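Local atomic coordinates of hemolysin activator protein CdiB (Acinetobacter baumannii ACICU, PDB entry 6WIL), a protein that probably secretes its partner CdiA toxin across the outer membrane, as a two-partner secretion transporter of the Omp85 superfamily used in contact-dependent growth inhibition. Residues G372-D377 and L421-P426. Numbering follows the deposited sequence.
Sequences GNAVLD and LRYTTP
OD1 of D377 is gripped twice by the guanidinium of R422, which comes side-on with NE and NH2. The NE bond, 3.1 Å to OD1, uses the syn lone pair of that oxygen; the NH2 bond, 3.3 Å to OD1, reaches it from above the carboxylate plane. Both meet OD1 in the guanidinium plane, yet the two flat groups stand 80° apart, so one oxygen takes the pair and OD2 lies farther off. With CG between the backbone N and the carbonyl carbon (chi1 65°), D377 leans OD1 toward the arginine, whose chain, bent at chi3, rises from the sheet to meet it. NH1 makes a salt bridge with D27, so the arginine ties two acids together and probably keeps both ionised. These residues sit on adjacent antiparallel strands, 374-386 and 414-429, of the 16-stranded transmembrane barrel characteristic of two-partner secretion transporters. D27, ending helix 8-27, reaches R422 from the face that also carries V375, D377 and T424, consistent with the lumen; D377, R422 and T424 suit a probably solvated interior. Two hydrogen-bonded pairs, D377 with R422 and V375 with T424, join the backbones; the shortest bond runs 2.7 Å from R422 N to D377 O. Between them L376 and Y423 form a non-hydrogen-bonded pair on the other, probably lipid-facing side. L376 puts CG opposite its backbone N (chi1 175°), and from there CD1 lies 3.8 Å from CD2 of L421 and 3.9 Å from CD1 of Y423, branched and aromatic groups suited to an apolar surface. The tyrosine ring extends toward the start of strand 374-386, where its OH passes 3.7 Å from CB of A374, a side chain small enough to fit beside it. Where the turn ends, CB of N373, a polar residue common in turns, packs 3.7 Å from CG of P426, whose ring offers apolar carbons.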
loop_
_atom_site.group_PDB
_atom_site.type_symbol
_atom_site.label_atom_id
_atom_site.label_comp_id
_atom_site.label_asym_id
_atom_site.label_seq_id
_atom_site.Cartn_x
_atom_site.Cartn_y
_atom_site.Cartn_z
ATOM N N GLY A 372 -1.947 15.594 -8.218
ATOM C CA GLY A 372 -3.330 16.024 -8.332
ATOM C C GLY A 372 -4.230 15.090 -7.548
ATOM O O GLY A 372 -4.029 14.851 -6.353
ATOM N N ASN A 373 -5.237 14.545 -8.227
ATOM C CA ASN A 373 -6.117 13.541 -7.649
ATOM C C ASN A 373 -5.762 12.132 -8.103
ATOM O O ASN A 373 -6.536 11.199 -7.862
ATOM C CB ASN A 373 -7.574 13.851 -7.996
ATOM C CG ASN A 373 -7.932 15.303 -7.759
ATOM O OD1 ASN A 373 -8.397 15.993 -8.666
ATOM N ND2 ASN A 373 -7.711 15.776 -6.537
ATOM N N ALA A 374 -4.619 11.959 -8.762
ATOM C CA ALA A 374 -4.192 10.654 -9.239
ATOM C C ALA A 374 -3.301 9.979 -8.205
ATOM O O ALA A 374 -2.501 10.634 -7.531
ATOM C CB ALA A 374 -3.449 10.778 -10.570
ATOM N N VAL A 375 -3.450 8.664 -8.083
ATOM C CA VAL A 375 -2.671 7.857 -7.152
ATOM C C VAL A 375 -1.930 6.794 -7.949
ATOM O O VAL A 375 -2.528 6.114 -8.791
ATOM C CB VAL A 375 -3.561 7.211 -6.074
ATOM C CG1 VAL A 375 -2.703 6.565 -4.995
ATOM C CG2 VAL A 375 -4.504 8.242 -5.470
ATOM N N LEU A 376 -0.633 6.659 -7.689
ATOM C CA LEU A 376 0.186 5.617 -8.297
ATOM C C LEU A 376 0.915 4.873 -7.191
ATOM O O LEU A 376 1.618 5.492 -6.387
ATOM C CB LEU A 376 1.189 6.203 -9.295
ATOM C CG LEU A 376 2.165 5.190 -9.901
ATOM C CD1 LEU A 376 1.475 4.340 -10.955
ATOM C CD2 LEU A 376 3.395 5.880 -10.475
ATOM N N ASP A 377 0.747 3.554 -7.146
ATOM C CA ASP A 377 1.419 2.758 -6.132
ATOM C C ASP A 377 1.807 1.407 -6.711
ATOM O O ASP A 377 1.134 0.871 -7.594
ATOM C CB ASP A 377 0.544 2.568 -4.888
ATOM C CG ASP A 377 -0.707 1.772 -5.171
ATOM O OD1 ASP A 377 -0.651 0.526 -5.099
ATOM O OD2 ASP A 377 -1.751 2.393 -5.467
ATOM N N LEU A 421 1.787 -2.917 -9.832
ATOM C CA LEU A 421 1.603 -1.518 -10.187
ATOM C C LEU A 421 0.115 -1.231 -10.271
ATOM O O LEU A 421 -0.632 -2.000 -10.880
ATOM C CB LEU A 421 2.291 -1.190 -11.513
ATOM C CG LEU A 421 2.532 0.293 -11.782
ATOM C CD1 LEU A 421 3.838 0.473 -12.534
ATOM C CD2 LEU A 421 1.377 0.894 -12.566
ATOM N N ARG A 422 -0.308 -0.132 -9.652
ATOM C CA ARG A 422 -1.693 0.305 -9.727
ATOM C C ARG A 422 -1.732 1.803 -9.977
ATOM O O ARG A 422 -0.892 2.550 -9.464
ATOM C CB ARG A 422 -2.466 -0.042 -8.449
ATOM C CG ARG A 422 -2.602 -1.536 -8.196
ATOM C CD ARG A 422 -3.566 -1.810 -7.058
ATOM N NE ARG A 422 -3.160 -1.131 -5.832
ATOM C CZ ARG A 422 -3.895 -1.081 -4.725
ATOM N NH1 ARG A 422 -5.083 -1.669 -4.688
ATOM N NH2 ARG A 422 -3.442 -0.438 -3.656
ATOM N N TYR A 423 -2.706 2.236 -10.774
ATOM C CA TYR A 423 -2.873 3.648 -11.093
ATOM C C TYR A 423 -4.355 3.990 -11.122
ATOM O O TYR A 423 -5.156 3.254 -11.707
ATOM C CB TYR A 423 -2.222 3.992 -12.437
ATOM C CG TYR A 423 -2.352 5.445 -12.833
ATOM C CD1 TYR A 423 -1.570 6.422 -12.231
ATOM C CD2 TYR A 423 -3.247 5.840 -13.818
ATOM C CE1 TYR A 423 -1.681 7.748 -12.594
ATOM C CE2 TYR A 423 -3.366 7.168 -14.187
ATOM C CZ TYR A 423 -2.580 8.116 -13.572
ATOM O OH TYR A 423 -2.688 9.440 -13.931
ATOM N N THR A 424 -4.709 5.109 -10.493
ATOM C CA THR A 424 -6.082 5.585 -10.415
ATOM C C THR A 424 -6.095 7.084 -10.662
ATOM O O THR A 424 -5.246 7.810 -10.139
ATOM C CB THR A 424 -6.704 5.274 -9.041
ATOM O OG1 THR A 424 -7.071 3.894 -8.981
ATOM C CG2 THR A 424 -7.934 6.128 -8.783
ATOM N N THR A 425 -7.050 7.545 -11.465
ATOM C CA THR A 425 -7.256 8.974 -11.636
ATOM C C THR A 425 -8.701 9.225 -12.024
ATOM O O THR A 425 -9.317 8.390 -12.701
ATOM C CB THR A 425 -6.319 9.575 -12.697
ATOM O OG1 THR A 425 -6.505 10.996 -12.747
ATOM C CG2 THR A 425 -6.604 8.987 -14.067
ATOM N N PRO A 426 -9.280 10.337 -11.585
ATOM C CA PRO A 426 -10.552 10.782 -12.151
ATOM C C PRO A 426 -10.328 11.545 -13.447
ATOM O O PRO A 426 -9.238 12.043 -13.729
ATOM C CB PRO A 426 -11.117 11.699 -11.062
ATOM C CG PRO A 426 -9.904 12.254 -10.397
ATOM C CD PRO A 426 -8.874 11.151 -10.426
#